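Local coordinates for protein glyoxylate reductase (PDB 3WNV) that probably catalyses the reduction of glyoxylate to glycolate, using a nicotinamide cofactor as hydride donor, at residues Phe67-Ile72 and Val94-Glu99; Lys80-Asn85 and Ala100-Ser105; Gln47-Ile52 and Ala74-Val79; Leu7-Ile12 and Lys29-Gly34. All blocks are in the same frame, centred on the assembly; numbering follows the deposited sequence.

Overall arrangement
All four contacts lie in the domain built on the five-stranded parallel sheet, away from the seven-stranded nucleotide-binding one. From the N terminus, contact 4 comes first, pairing strand 5-9 with strand 27-31 across helix 16-21. Contact 3 then closes a longer excursion, bringing the turn before strand 51-57 against the loop that follows helix 69-74. Contact 1 joins that helix to helix 94-99, and contact 2 pairs strand 81-85 with strand 103-105 around helix 94-99. Contacts 4, 3 and 2 follow one another in series, whereas contact 1 crosses both 3 and 2. None nests inside another. Ile52 O receives Lys80 N, linking contacts 3 and 2 through the sheet.

Contact 1. Residues Phe67-Ile72 and Val94-Glu99; sequences FDRELI and VDAATE
Arg69 meets Glu99 across the gap between helices 69-74 and 94-99, and the two side chains cross at about a right angle. The guanidinium grips the carboxylate end-on with two nitrogens: Arg69 NH1 reaches Glu99 OE1 at 3.1 Å and Arg69 NH2 reaches Glu99 OE2, also at 3.1 Å, with a weak third bond from NH2 to OE1. Both oxygens lie close to the guanidinium plane, yet the carboxylate is turned 45° against it. OE1 is met on its syn side but well out of the carboxylate plane, and OE2 from above that plane. A bend in the arginine chain at chi3 (-68°) goes with this crossing, and one guanidinium face rests on the methyl of Ala96, with Arg69 NH2 3.8 Å from Ala96 CB. Deeper in, Ile72 points at the partner helix. Its CD1 lies 4.0 Å from Ala96 CB and 4.1 Å from Ala97 CB, while CG2 approaches Ala96 O. Asp68, at the N-cap of helix 69-74, accepts from Leu71 N through OD1 and also pairs with Arg36. The chemistry is thus layered: small alanines let the helices come close over a buried isoleucine, and an exposed ion pair, probably screened by solvent, ties the helices together at the surface.

Contact 2. Residues Lys80-Asn85 and Ala100-Ser105; sequences KYICHN and AGIAIS
Strands 81-85 and 103-105 run parallel, 13° apart, and exchange four backbone hydrogen bonds: Ala103 N to Lys80 O, Ile82 N to Ala103 O, Ser105 N to Ile82 O and His84 N to Ser105 O. They are the two strands of a beta-alpha-beta unit whose connecting helix is 94-99. That helix ends in a Schellman motif with Gly101, at positive phi, as its C' residue. Ile82 and Ile104 project from the same face of the sheet and lie side by side, pointing the same way. Ile104 folds its CD1 back through chi2 (-80°), bringing it 3.5 Å from Ile82 CB. Ile102 comes in obliquely, with its CG2 3.7 Å from Ile82 CG1. Helix 94-99 covers this isoleucine cluster, since both Ile102 and Ile104 touch Ala97. On the other face the contacts are smaller: Tyr81 CD1 rests 3.9 Å from Ala103 CB, and the hydroxyl Ser105 OG packs 3.6 Å from Cys83 CB. Helix 297-317 lies against this side, touching Cys83 and Ser105. At the C-terminal end of its strand His84 turns its ring away from Ser105, and NE2 binds Gly88 O; the side chain is about 5 Å from a bound sulfate. Water closes both ends of the pairing. One molecule donates to Lys80 O and to Gly101 O, while another donates to His84 O at 2.9 Å and lies 2.8 Å from Ser105 OG.

Contact 3. Residues Gln47-Ile52 and Ala74-Val79; sequences QYDDVI and ALPKSV
Ser78 OG donates to Val51 O at 3.0 Å, and this side-chain bond ties the loop after helix 69-74 to the start of strand 51-57. With chi1 at 50°, the hydroxyl sits between its own backbone N and carbonyl carbon, facing the other segment. It approaches Val51 O from above the carbonyl plane, 41° out of it, instead of along a lone pair. The serine is set down in the hollow of a turn: its CB lies 3.3 Å from Asp49 O, within the type I beta turn Tyr48-Val51, which is closed by the backbone bond from Val51 N to Tyr48 O. A second type I turn, Pro76-Val79, presents the serine from the opposite segment. Val79 adds a CA-H...O contact to the same Val51 O, and its CG2 branch lies 3.5 Å from that oxygen. Pro76 is the other knuckle of the interface. Its CG presses against Tyr48 O at 3.3 Å and against Tyr48 CB at 3.8 Å, while Asp49 crosses the pyrrolidine obliquely and sets OD1 3.5 Å from Pro76 CB. The phenol of Tyr48 leads away from the proline, and its OH is bound by Asn42 of helix 36-45. Ile52 O then takes up Lys80 N, beginning the pairing of strand 51-57 with strand 81-85. Chemically, the two turns are joined by a single direct hydrogen bond; the remainder is carbon against carbonyl oxygen and carboxylate, with a little apolar packing of Pro76 on Tyr48 CB and of Val79 on Val51, so close fit carries much of the contact.

Contact 4. Residues Leu7-Ile12 and Lys29-Gly34; sequences LLIGDI and KEFPEG
Leu8 and its neighbours pair with Lys29-Phe31 through parallel backbone hydrogen bonds: Leu8 N to Lys29 O at 2.9 Å, Phe31 N to Leu8 O at 2.7 Å, and Gly10 N to Phe31 O at 2.9 Å. The strand axes run parallel within 20°. Apolar packing forms on the face bearing Leu7, Ile9 and Phe31. Leu7 CD1 swings across toward the partner strand, 3.9 Å from Lys29 CB, and Ile9 crosses Phe31 obliquely, with CD1 4.2 Å from Phe31 CB. Phe31 sends CG anti to its backbone nitrogen (chi1 -176°), which brings the ring edge to Ile9 CG2; Phe39 of helix 36-45 meets this ring edge-to-face. On the reverse face Leu8 and Glu30 lie side by side, with Leu8 CD2 against the glutamate carboxylate. Polar interactions gather at that carboxylate. A water donates to Glu30 OE1 at 2.6 Å and to Gly10 O at 2.7 Å, bridging the strand ends, while OE2 forms a salt bridge with Arg16 of helix 16-21, an anchor that probably favours the charged form. Together with helix 16-21, the strands make a beta-alpha-beta unit at the edge of the five-stranded sheet, whose 2-1-3-4-5 order is the flavodoxin-like topology of the substrate-binding domain in D-2-hydroxyacid dehydrogenases.

Contact 1. Residues Phe67-Ile72 and Val94-Glu99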
loop_
_atom_site.group_PDB
_atom_site.type_symbol
_atom_site.label_atom_id
_atom_site.label_comp_id
_atom_site.label_asym_id
_atom_site.label_seq_id
_atom_site.Cartn_x
_atom_site.Cartn_y
_atom_site.Cartn_z
ATOM N N PHE A 67 -1.283 15.537 -3.012
ATOM C CA PHE A 67 -1.347 16.585 -2.032
ATOM C C PHE A 67 0.088 16.862 -1.593
ATOM O O PHE A 67 0.471 16.709 -0.413
ATOM C CB PHE A 67 -2.257 16.167 -0.875
ATOM C CG PHE A 67 -3.708 16.539 -1.087
ATOM C CD1 PHE A 67 -4.348 16.239 -2.286
ATOM C CD2 PHE A 67 -4.422 17.166 -0.089
ATOM C CE1 PHE A 67 -5.680 16.589 -2.493
ATOM C CE2 PHE A 67 -5.772 17.515 -0.277
ATOM C CZ PHE A 67 -6.390 17.225 -1.496
ATOM N N ASP A 68 0.871 17.307 -2.565
ATOM C CA ASP A 68 2.263 17.732 -2.319
ATOM C C ASP A 68 2.369 19.155 -1.773
ATOM O O ASP A 68 1.360 19.813 -1.496
ATOM C CB ASP A 68 3.101 17.587 -3.589
ATOM C CG ASP A 68 2.506 18.315 -4.786
ATOM O OD1 ASP A 68 1.644 19.211 -4.624
ATOM O OD2 ASP A 68 2.920 17.996 -5.917
ATOM N N ARG A 69 3.594 19.635 -1.602
ATOM C CA ARG A 69 3.780 20.958 -1.006
ATOM C C ARG A 69 3.022 22.035 -1.779
ATOM O O ARG A 69 2.408 22.908 -1.185
ATOM C CB ARG A 69 5.280 21.261 -0.862
ATOM C CG ARG A 69 5.625 22.677 -0.416
ATOM C CD ARG A 69 7.128 22.765 -0.027
ATOM N NE ARG A 69 7.368 21.996 1.192
ATOM C CZ ARG A 69 7.222 22.498 2.417
ATOM N NH1 ARG A 69 6.838 23.755 2.570
ATOM N NH2 ARG A 69 7.437 21.734 3.492
ATOM N N GLU A 70 3.024 21.954 -3.106
ATOM C CA GLU A 70 2.365 22.972 -3.923
ATOM C C GLU A 70 0.859 23.030 -3.702
ATOM O O GLU A 70 0.265 24.109 -3.637
ATOM C CB GLU A 70 2.587 22.665 -5.400
ATOM C CG GLU A 70 1.734 23.504 -6.345
ATOM C CD GLU A 70 1.762 22.976 -7.782
ATOM O OE1 GLU A 70 2.475 21.993 -8.046
ATOM O OE2 GLU A 70 1.060 23.538 -8.649
ATOM N N LEU A 71 0.231 21.861 -3.663
ATOM C CA LEU A 71 -1.214 21.822 -3.493
ATOM C C LEU A 71 -1.549 22.240 -2.067
ATOM O O LEU A 71 -2.469 23.047 -1.862
ATOM C CB LEU A 71 -1.776 20.438 -3.846
ATOM C CG LEU A 71 -3.309 20.364 -3.750
ATOM C CD1 LEU A 71 -3.853 19.410 -4.822
ATOM C CD2 LEU A 71 -3.732 19.863 -2.351
ATOM N N ILE A 72 -0.800 21.737 -1.085
ATOM C CA ILE A 72 -1.061 22.135 0.316
ATOM C C ILE A 72 -0.980 23.639 0.473
ATOM O O ILE A 72 -1.794 24.240 1.197
ATOM C CB ILE A 72 -0.171 21.333 1.326
ATOM C CG1 ILE A 72 -0.657 19.884 1.367
ATOM C CG2 ILE A 72 -0.172 21.921 2.763
ATOM C CD1 ILE A 72 0.304 18.931 2.009
ATOM N N VAL A 94 3.380 15.156 4.191
ATOM C CA VAL A 94 3.051 15.339 5.597
ATOM C C VAL A 94 3.714 16.546 6.289
ATOM O O VAL A 94 3.061 17.276 7.018
ATOM C CB VAL A 94 3.272 14.037 6.389
ATOM C CG1 VAL A 94 2.991 14.269 7.876
ATOM C CG2 VAL A 94 2.397 12.893 5.803
ATOM N N ASP A 95 5.010 16.773 6.086
ATOM C CA ASP A 95 5.623 17.955 6.663
ATOM C C ASP A 95 5.020 19.270 6.154
ATOM O O ASP A 95 4.841 20.228 6.933
ATOM C CB ASP A 95 7.145 17.946 6.429
ATOM C CG ASP A 95 7.847 16.848 7.221
ATOM O OD1 ASP A 95 7.205 16.246 8.105
ATOM O OD2 ASP A 95 9.043 16.591 6.976
ATOM N N ALA A 96 4.719 19.352 4.853
ATOM C CA ALA A 96 4.038 20.583 4.373
ATOM C C ALA A 96 2.703 20.802 5.097
ATOM O O ALA A 96 2.356 21.947 5.499
ATOM C CB ALA A 96 3.835 20.554 2.827
ATOM N N ALA A 97 1.965 19.709 5.303
ATOM C CA ALA A 97 0.714 19.797 6.055
ATOM C C ALA A 97 0.902 20.292 7.483
ATOM O O ALA A 97 0.166 21.165 7.952
ATOM C CB ALA A 97 -0.018 18.456 6.043
ATOM N N THR A 98 1.901 19.743 8.170
ATOM C CA THR A 98 2.198 20.149 9.547
ATOM C C THR A 98 2.462 21.657 9.586
ATOM O O THR A 98 1.914 22.388 10.430
ATOM C CB THR A 98 3.417 19.363 10.080
ATOM O OG1 THR A 98 3.064 17.966 10.120
ATOM C CG2 THR A 98 3.817 19.856 11.483
ATOM N N GLU A 99 3.254 22.133 8.626
ATOM C CA GLU A 99 3.581 23.558 8.547
ATOM C C GLU A 99 2.350 24.448 8.325
ATOM O O GLU A 99 2.301 25.599 8.796
ATOM C CB GLU A 99 4.594 23.796 7.440
ATOM C CG GLU A 99 5.939 23.195 7.715
ATOM C CD GLU A 99 6.852 23.332 6.510
ATOM O OE1 GLU A 99 6.514 24.156 5.624
ATOM O OE2 GLU A 99 7.880 22.614 6.443
#

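Contact 2. Residues Lys80-Asn85 and Ala100-Ser105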
loop_
_atom_site.group_PDB
_atom_site.type_symbol
_atom_site.label_atom_id
_atom_site.label_comp_id
_atom_site.label_asym_id
_atom_site.label_seq_id
_atom_site.Cartn_x
_atom_site.Cartn_y
_atom_site.Cartn_z
ATOM N N LYS A 80 -8.067 22.176 8.494
ATOM C CA LYS A 80 -7.351 21.721 9.683
ATOM C C LYS A 80 -7.066 20.240 9.686
ATOM O O LYS A 80 -6.240 19.795 10.454
ATOM C CB LYS A 80 -8.040 22.178 10.972
ATOM C CG LYS A 80 -8.127 23.699 11.044
ATOM C CD LYS A 80 -7.968 24.252 12.458
ATOM C CE LYS A 80 -8.957 23.632 13.440
ATOM N NZ LYS A 80 -9.209 24.522 14.625
ATOM N N TYR A 81 -7.758 19.491 8.827
ATOM C CA TYR A 81 -7.698 18.032 8.800
ATOM C C TYR A 81 -7.748 17.527 7.369
ATOM O O TYR A 81 -8.512 18.036 6.535
ATOM C CB TYR A 81 -8.874 17.411 9.556
ATOM C CG TYR A 81 -8.928 17.839 10.980
ATOM C CD1 TYR A 81 -8.136 17.216 11.947
ATOM C CD2 TYR A 81 -9.732 18.896 11.363
ATOM C CE1 TYR A 81 -8.161 17.661 13.271
ATOM C CE2 TYR A 81 -9.772 19.326 12.682
ATOM C CZ TYR A 81 -8.980 18.699 13.624
ATOM O OH TYR A 81 -9.017 19.137 14.921
ATOM N N ILE A 82 -6.972 16.492 7.088
ATOM C CA ILE A 82 -7.142 15.742 5.863
ATOM C C ILE A 82 -7.214 14.314 6.286
ATOM O O ILE A 82 -6.285 13.784 6.916
ATOM C CB ILE A 82 -5.953 15.893 4.913
ATOM C CG1 ILE A 82 -5.873 17.321 4.421
ATOM C CG2 ILE A 82 -6.093 14.944 3.681
ATOM C CD1 ILE A 82 -4.507 17.578 3.727
ATOM N N CYS A 83 -8.338 13.690 5.981
ATOM C CA CYS A 83 -8.578 12.319 6.364
ATOM C C CYS A 83 -8.482 11.471 5.123
ATOM O O CYS A 83 -9.303 11.561 4.216
ATOM C CB CYS A 83 -9.944 12.209 7.060
ATOM S SG CYS A 83 -9.993 13.234 8.603
ATOM N N HIS A 84 -7.430 10.650 5.076
ATOM C CA HIS A 84 -7.017 9.924 3.897
ATOM C C HIS A 84 -7.390 8.442 3.947
ATOM O O HIS A 84 -7.175 7.755 4.957
ATOM C CB HIS A 84 -5.473 10.072 3.774
ATOM C CG HIS A 84 -4.858 9.238 2.674
ATOM N ND1 HIS A 84 -4.886 9.614 1.344
ATOM C CD2 HIS A 84 -4.219 8.046 2.723
ATOM C CE1 HIS A 84 -4.242 8.695 0.625
ATOM N NE2 HIS A 84 -3.849 7.729 1.437
ATOM N N ASN A 85 -7.958 7.960 2.852
ATOM C CA ASN A 85 -8.324 6.557 2.711
ATOM C C ASN A 85 -7.131 5.829 2.117
ATOM O O ASN A 85 -6.797 5.962 0.927
ATOM C CB ASN A 85 -9.563 6.421 1.836
ATOM C CG ASN A 85 -10.027 4.991 1.742
ATOM O OD1 ASN A 85 -9.238 4.074 1.943
ATOM N ND2 ASN A 85 -11.294 4.787 1.444
ATOM N N ALA A 100 1.375 23.913 7.591
ATOM C CA ALA A 100 0.138 24.628 7.322
ATOM C C ALA A 100 -0.880 24.419 8.439
ATOM O O ALA A 100 -2.009 24.911 8.354
ATOM C CB ALA A 100 -0.434 24.205 5.950
ATOM N N GLY A 101 -0.497 23.745 9.519
ATOM C CA GLY A 101 -1.446 23.520 10.610
ATOM C C GLY A 101 -2.530 22.483 10.296
ATOM O O GLY A 101 -3.645 22.554 10.813
ATOM N N ILE A 102 -2.208 21.507 9.468
ATOM C CA ILE A 102 -3.172 20.462 9.070
ATOM C C ILE A 102 -2.773 19.090 9.635
ATOM O O ILE A 102 -1.635 18.650 9.465
ATOM C CB ILE A 102 -3.267 20.361 7.526
ATOM C CG1 ILE A 102 -3.640 21.708 6.909
ATOM C CG2 ILE A 102 -4.231 19.237 7.097
ATOM C CD1 ILE A 102 -3.516 21.710 5.389
ATOM N N ALA A 103 -3.713 18.427 10.306
ATOM C CA ALA A 103 -3.501 17.080 10.847
ATOM C C ALA A 103 -3.982 16.068 9.835
ATOM O O ALA A 103 -5.017 16.290 9.198
ATOM C CB ALA A 103 -4.236 16.912 12.169
ATOM N N ILE A 104 -3.239 14.965 9.668
ATOM C CA ILE A 104 -3.561 13.956 8.672
ATOM C C ILE A 104 -3.828 12.625 9.360
ATOM O O ILE A 104 -3.085 12.232 10.262
ATOM C CB ILE A 104 -2.342 13.709 7.755
ATOM C CG1 ILE A 104 -1.821 15.039 7.199
ATOM C CG2 ILE A 104 -2.669 12.727 6.648
ATOM C CD1 ILE A 104 -2.607 15.577 6.036
ATOM N N SER A 105 -4.890 11.936 8.949
ATOM C CA SER A 105 -5.109 10.554 9.359
ATOM C C SER A 105 -5.055 9.621 8.165
ATOM O O SER A 105 -5.242 10.043 7.016
ATOM C CB SER A 105 -6.449 10.434 10.129
ATOM O OG SER A 105 -7.540 10.636 9.266
HETATM O O HOH W 1 -5.324 20.741 12.753
HETATM O O HOH W 2 -8.134 8.383 7.669
#

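Contact 3. Residues Gln47-Ile52 and Ala74-Val79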
loop_
_atom_site.group_PDB
_atom_site.type_symbol
_atom_site.label_atom_id
_atom_site.label_comp_id
_atom_site.label_asym_id
_atom_site.label_seq_id
_atom_site.Cartn_x
_atom_site.Cartn_y
_atom_site.Cartn_z
ATOM N N GLN A 47 -14.239 29.318 -2.745
ATOM C CA GLN A 47 -15.435 28.499 -2.532
ATOM C C GLN A 47 -15.224 27.436 -1.462
ATOM O O GLN A 47 -16.188 26.928 -0.904
ATOM C CB GLN A 47 -15.920 27.861 -3.835
ATOM C CG GLN A 47 -15.052 26.751 -4.348
ATOM C CD GLN A 47 -15.563 26.196 -5.670
ATOM O OE1 GLN A 47 -15.412 26.830 -6.712
ATOM N NE2 GLN A 47 -16.168 25.010 -5.633
ATOM N N TYR A 48 -13.970 27.093 -1.180
ATOM C CA TYR A 48 -13.672 26.158 -0.111
ATOM C C TYR A 48 -13.220 26.887 1.172
ATOM O O TYR A 48 -12.638 26.273 2.058
ATOM C CB TYR A 48 -12.560 25.221 -0.544
ATOM C CG TYR A 48 -12.872 24.380 -1.754
ATOM C CD1 TYR A 48 -14.174 23.978 -2.034
ATOM C CD2 TYR A 48 -11.856 23.944 -2.588
ATOM C CE1 TYR A 48 -14.450 23.151 -3.130
ATOM C CE2 TYR A 48 -12.119 23.103 -3.682
ATOM C CZ TYR A 48 -13.432 22.733 -3.949
ATOM O OH TYR A 48 -13.729 21.917 -5.030
ATOM N N ASP A 49 -13.489 28.184 1.274
ATOM C CA ASP A 49 -12.923 28.989 2.362
ATOM C C ASP A 49 -13.462 28.658 3.767
ATOM O O ASP A 49 -12.903 29.089 4.775
ATOM C CB ASP A 49 -12.997 30.482 2.026
ATOM C CG ASP A 49 -11.757 30.956 1.256
ATOM O OD1 ASP A 49 -10.958 30.100 0.773
ATOM O OD2 ASP A 49 -11.573 32.180 1.152
ATOM N N ASP A 50 -14.542 27.885 3.837
ATOM C CA ASP A 50 -15.054 27.405 5.121
ATOM C C ASP A 50 -14.754 25.930 5.378
ATOM O O ASP A 50 -15.233 25.350 6.355
ATOM C CB ASP A 50 -16.572 27.619 5.184
ATOM C CG ASP A 50 -16.953 29.121 5.297
ATOM O OD1 ASP A 50 -16.482 29.837 6.235
ATOM O OD2 ASP A 50 -17.706 29.594 4.413
ATOM N N VAL A 51 -13.963 25.312 4.515
ATOM C CA VAL A 51 -13.726 23.863 4.645
ATOM C C VAL A 51 -12.727 23.577 5.756
ATOM O O VAL A 51 -11.576 24.000 5.664
ATOM C CB VAL A 51 -13.195 23.285 3.348
ATOM C CG1 VAL A 51 -12.755 21.808 3.557
ATOM C CG2 VAL A 51 -14.262 23.404 2.247
ATOM N N ILE A 52 -13.151 22.870 6.803
ATOM C CA ILE A 52 -12.263 22.543 7.933
ATOM C C ILE A 52 -11.616 21.180 7.751
ATOM O O ILE A 52 -10.526 20.918 8.270
ATOM C CB ILE A 52 -13.016 22.593 9.298
ATOM C CG1 ILE A 52 -12.080 22.332 10.485
ATOM C CG2 ILE A 52 -14.139 21.587 9.345
ATOM C CD1 ILE A 52 -12.793 22.503 11.834
ATOM N N ALA A 74 -1.767 25.896 -1.679
ATOM C CA ALA A 74 -3.007 26.466 -2.222
ATOM C C ALA A 74 -4.260 26.221 -1.365
ATOM O O ALA A 74 -5.268 26.899 -1.554
ATOM C CB ALA A 74 -3.262 25.914 -3.634
ATOM N N LEU A 75 -4.246 25.232 -0.478
ATOM C CA LEU A 75 -5.452 24.980 0.343
ATOM C C LEU A 75 -5.828 26.216 1.167
ATOM O O LEU A 75 -4.964 26.983 1.570
ATOM C CB LEU A 75 -5.234 23.780 1.269
ATOM C CG LEU A 75 -5.106 22.405 0.612
ATOM C CD1 LEU A 75 -4.801 21.325 1.646
ATOM C CD2 LEU A 75 -6.371 22.052 -0.228
ATOM N N PRO A 76 -7.130 26.442 1.390
ATOM C CA PRO A 76 -7.538 27.587 2.199
ATOM C C PRO A 76 -7.063 27.413 3.637
ATOM O O PRO A 76 -6.916 26.283 4.145
ATOM C CB PRO A 76 -9.076 27.548 2.154
ATOM C CG PRO A 76 -9.450 26.528 1.148
ATOM C CD PRO A 76 -8.259 25.645 0.895
ATOM N N LYS A 77 -6.821 28.546 4.275
ATOM C CA LYS A 77 -6.339 28.578 5.649
ATOM C C LYS A 77 -7.277 27.860 6.631
ATOM O O LYS A 77 -6.846 27.414 7.714
ATOM C CB LYS A 77 -6.122 30.039 6.034
ATOM C CG LYS A 77 -5.373 30.320 7.307
ATOM C CD LYS A 77 -5.266 31.859 7.514
ATOM C CE LYS A 77 -4.445 32.217 8.759
ATOM N NZ LYS A 77 -3.026 31.853 8.544
ATOM N N SER A 78 -8.564 27.758 6.275
ATOM C CA SER A 78 -9.525 27.052 7.119
ATOM C C SER A 78 -9.213 25.557 7.343
ATOM O O SER A 78 -9.633 24.976 8.343
ATOM C CB SER A 78 -10.918 27.176 6.501
ATOM O OG SER A 78 -10.867 26.819 5.113
ATOM N N VAL A 79 -8.533 24.921 6.402
ATOM C CA VAL A 79 -8.353 23.457 6.459
ATOM C C VAL A 79 -7.506 23.038 7.651
ATOM O O VAL A 79 -6.383 23.526 7.836
ATOM C CB VAL A 79 -7.705 22.927 5.205
ATOM C CG1 VAL A 79 -7.485 21.384 5.303
ATOM C CG2 VAL A 79 -8.538 23.300 3.977
#

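Contact 4. Residues Leu7-Ile12 and Lys29-Gly34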
loop_
_atom_site.group_PDB
_atom_site.type_symbol
_atom_site.label_atom_id
_atom_site.label_comp_id
_atom_site.label_asym_id
_atom_site.label_seq_id
_atom_site.Cartn_x
_atom_site.Cartn_y
_atom_site.Cartn_z
ATOM N N LEU A 7 -15.050 18.661 2.744
ATOM C CA LEU A 7 -14.959 18.517 1.297
ATOM C C LEU A 7 -14.521 17.106 0.939
ATOM O O LEU A 7 -13.500 16.605 1.437
ATOM C CB LEU A 7 -13.957 19.526 0.737
ATOM C CG LEU A 7 -13.584 19.328 -0.733
ATOM C CD1 LEU A 7 -14.796 19.589 -1.618
ATOM C CD2 LEU A 7 -12.425 20.296 -1.110
ATOM N N LEU A 8 -15.288 16.461 0.070
ATOM C CA LEU A 8 -14.966 15.092 -0.350
ATOM C C LEU A 8 -14.250 15.155 -1.707
ATOM O O LEU A 8 -14.801 15.717 -2.656
ATOM C CB LEU A 8 -16.279 14.328 -0.541
ATOM C CG LEU A 8 -16.132 13.008 -1.351
ATOM C CD1 LEU A 8 -15.093 12.019 -0.789
ATOM C CD2 LEU A 8 -17.499 12.278 -1.502
ATOM N N ILE A 9 -13.032 14.618 -1.789
ATOM C CA ILE A 9 -12.317 14.545 -3.063
ATOM C C ILE A 9 -12.517 13.139 -3.610
ATOM O O ILE A 9 -12.188 12.169 -2.944
ATOM C CB ILE A 9 -10.777 14.702 -2.918
ATOM C CG1 ILE A 9 -10.384 15.941 -2.079
ATOM C CG2 ILE A 9 -10.143 14.774 -4.327
ATOM C CD1 ILE A 9 -10.818 17.253 -2.641
ATOM N N GLY A 10 -13.047 13.018 -4.821
ATOM C CA GLY A 10 -13.206 11.692 -5.387
ATOM C C GLY A 10 -14.500 11.055 -4.917
ATOM O O GLY A 10 -15.471 11.759 -4.663
ATOM N N ASP A 11 -14.504 9.724 -4.826
ATOM C CA ASP A 11 -15.744 8.977 -4.610
ATOM C C ASP A 11 -15.744 8.311 -3.235
ATOM O O ASP A 11 -14.682 7.952 -2.700
ATOM C CB ASP A 11 -15.891 7.842 -5.636
ATOM C CG ASP A 11 -15.932 8.322 -7.085
ATOM O OD1 ASP A 11 -16.400 9.452 -7.362
ATOM O OD2 ASP A 11 -15.494 7.529 -7.962
ATOM N N ILE A 12 -16.950 8.111 -2.700
ATOM C CA ILE A 12 -17.168 7.193 -1.590
ATOM C C ILE A 12 -18.134 6.119 -2.125
ATOM O O ILE A 12 -19.210 6.428 -2.638
ATOM C CB ILE A 12 -17.708 7.937 -0.325
ATOM C CG1 ILE A 12 -16.569 8.771 0.314
ATOM C CG2 ILE A 12 -18.327 6.974 0.653
ATOM C CD1 ILE A 12 -17.018 9.707 1.458
ATOM N N LYS A 29 -19.498 19.318 0.939
ATOM C CA LYS A 29 -19.106 19.783 -0.396
ATOM C C LYS A 29 -18.372 18.655 -1.101
ATOM O O LYS A 29 -17.751 17.812 -0.460
ATOM C CB LYS A 29 -18.202 21.027 -0.310
ATOM C CG LYS A 29 -18.952 22.235 0.200
ATOM C CD LYS A 29 -18.140 23.507 0.044
ATOM C CE LYS A 29 -18.816 24.661 0.758
ATOM N NZ LYS A 29 -20.134 24.995 0.184
ATOM N N GLU A 30 -18.459 18.596 -2.426
ATOM C CA GLU A 30 -17.760 17.522 -3.113
ATOM C C GLU A 30 -16.995 17.981 -4.347
ATOM O O GLU A 30 -17.504 18.788 -5.118
ATOM C CB GLU A 30 -18.750 16.426 -3.553
ATOM C CG GLU A 30 -19.505 15.734 -2.430
ATOM C CD GLU A 30 -20.356 14.583 -2.952
ATOM O OE1 GLU A 30 -19.972 14.010 -3.997
ATOM O OE2 GLU A 30 -21.391 14.251 -2.324
ATOM N N PHE A 31 -15.806 17.394 -4.552
ATOM C CA PHE A 31 -15.058 17.548 -5.806
ATOM C C PHE A 31 -14.877 16.159 -6.411
ATOM O O PHE A 31 -13.839 15.504 -6.190
ATOM C CB PHE A 31 -13.693 18.197 -5.538
ATOM C CG PHE A 31 -12.888 18.472 -6.785
ATOM C CD1 PHE A 31 -13.150 19.591 -7.552
ATOM C CD2 PHE A 31 -11.842 17.627 -7.159
ATOM C CE1 PHE A 31 -12.422 19.867 -8.696
ATOM C CE2 PHE A 31 -11.102 17.893 -8.302
ATOM C CZ PHE A 31 -11.404 19.033 -9.075
ATOM N N PRO A 32 -15.892 15.683 -7.159
ATOM C CA PRO A 32 -15.869 14.283 -7.607
ATOM C C PRO A 32 -14.863 14.025 -8.735
ATOM O O PRO A 32 -14.344 12.912 -8.848
ATOM C CB PRO A 32 -17.293 14.054 -8.114
ATOM C CG PRO A 32 -17.818 15.403 -8.411
ATOM C CD PRO A 32 -17.182 16.332 -7.428
ATOM N N GLU A 33 -14.606 15.054 -9.538
ATOM C CA GLU A 33 -13.645 14.976 -10.635
ATOM C C GLU A 33 -13.348 16.385 -11.126
ATOM O O GLU A 33 -14.060 17.330 -10.779
ATOM C CB GLU A 33 -14.245 14.159 -11.776
ATOM C CG GLU A 33 -15.544 14.752 -12.270
ATOM C CD GLU A 33 -16.178 13.902 -13.321
ATOM O OE1 GLU A 33 -15.584 12.858 -13.663
ATOM O OE2 GLU A 33 -17.262 14.275 -13.811
ATOM N N GLY A 34 -12.314 16.537 -11.948
ATOM C CA GLY A 34 -12.121 17.783 -12.660
ATOM C C GLY A 34 -10.686 18.110 -13.044
ATOM O O GLY A 34 -10.456 18.963 -13.893
HETATM O O HOH W 3 -18.126 12.371 -4.858
#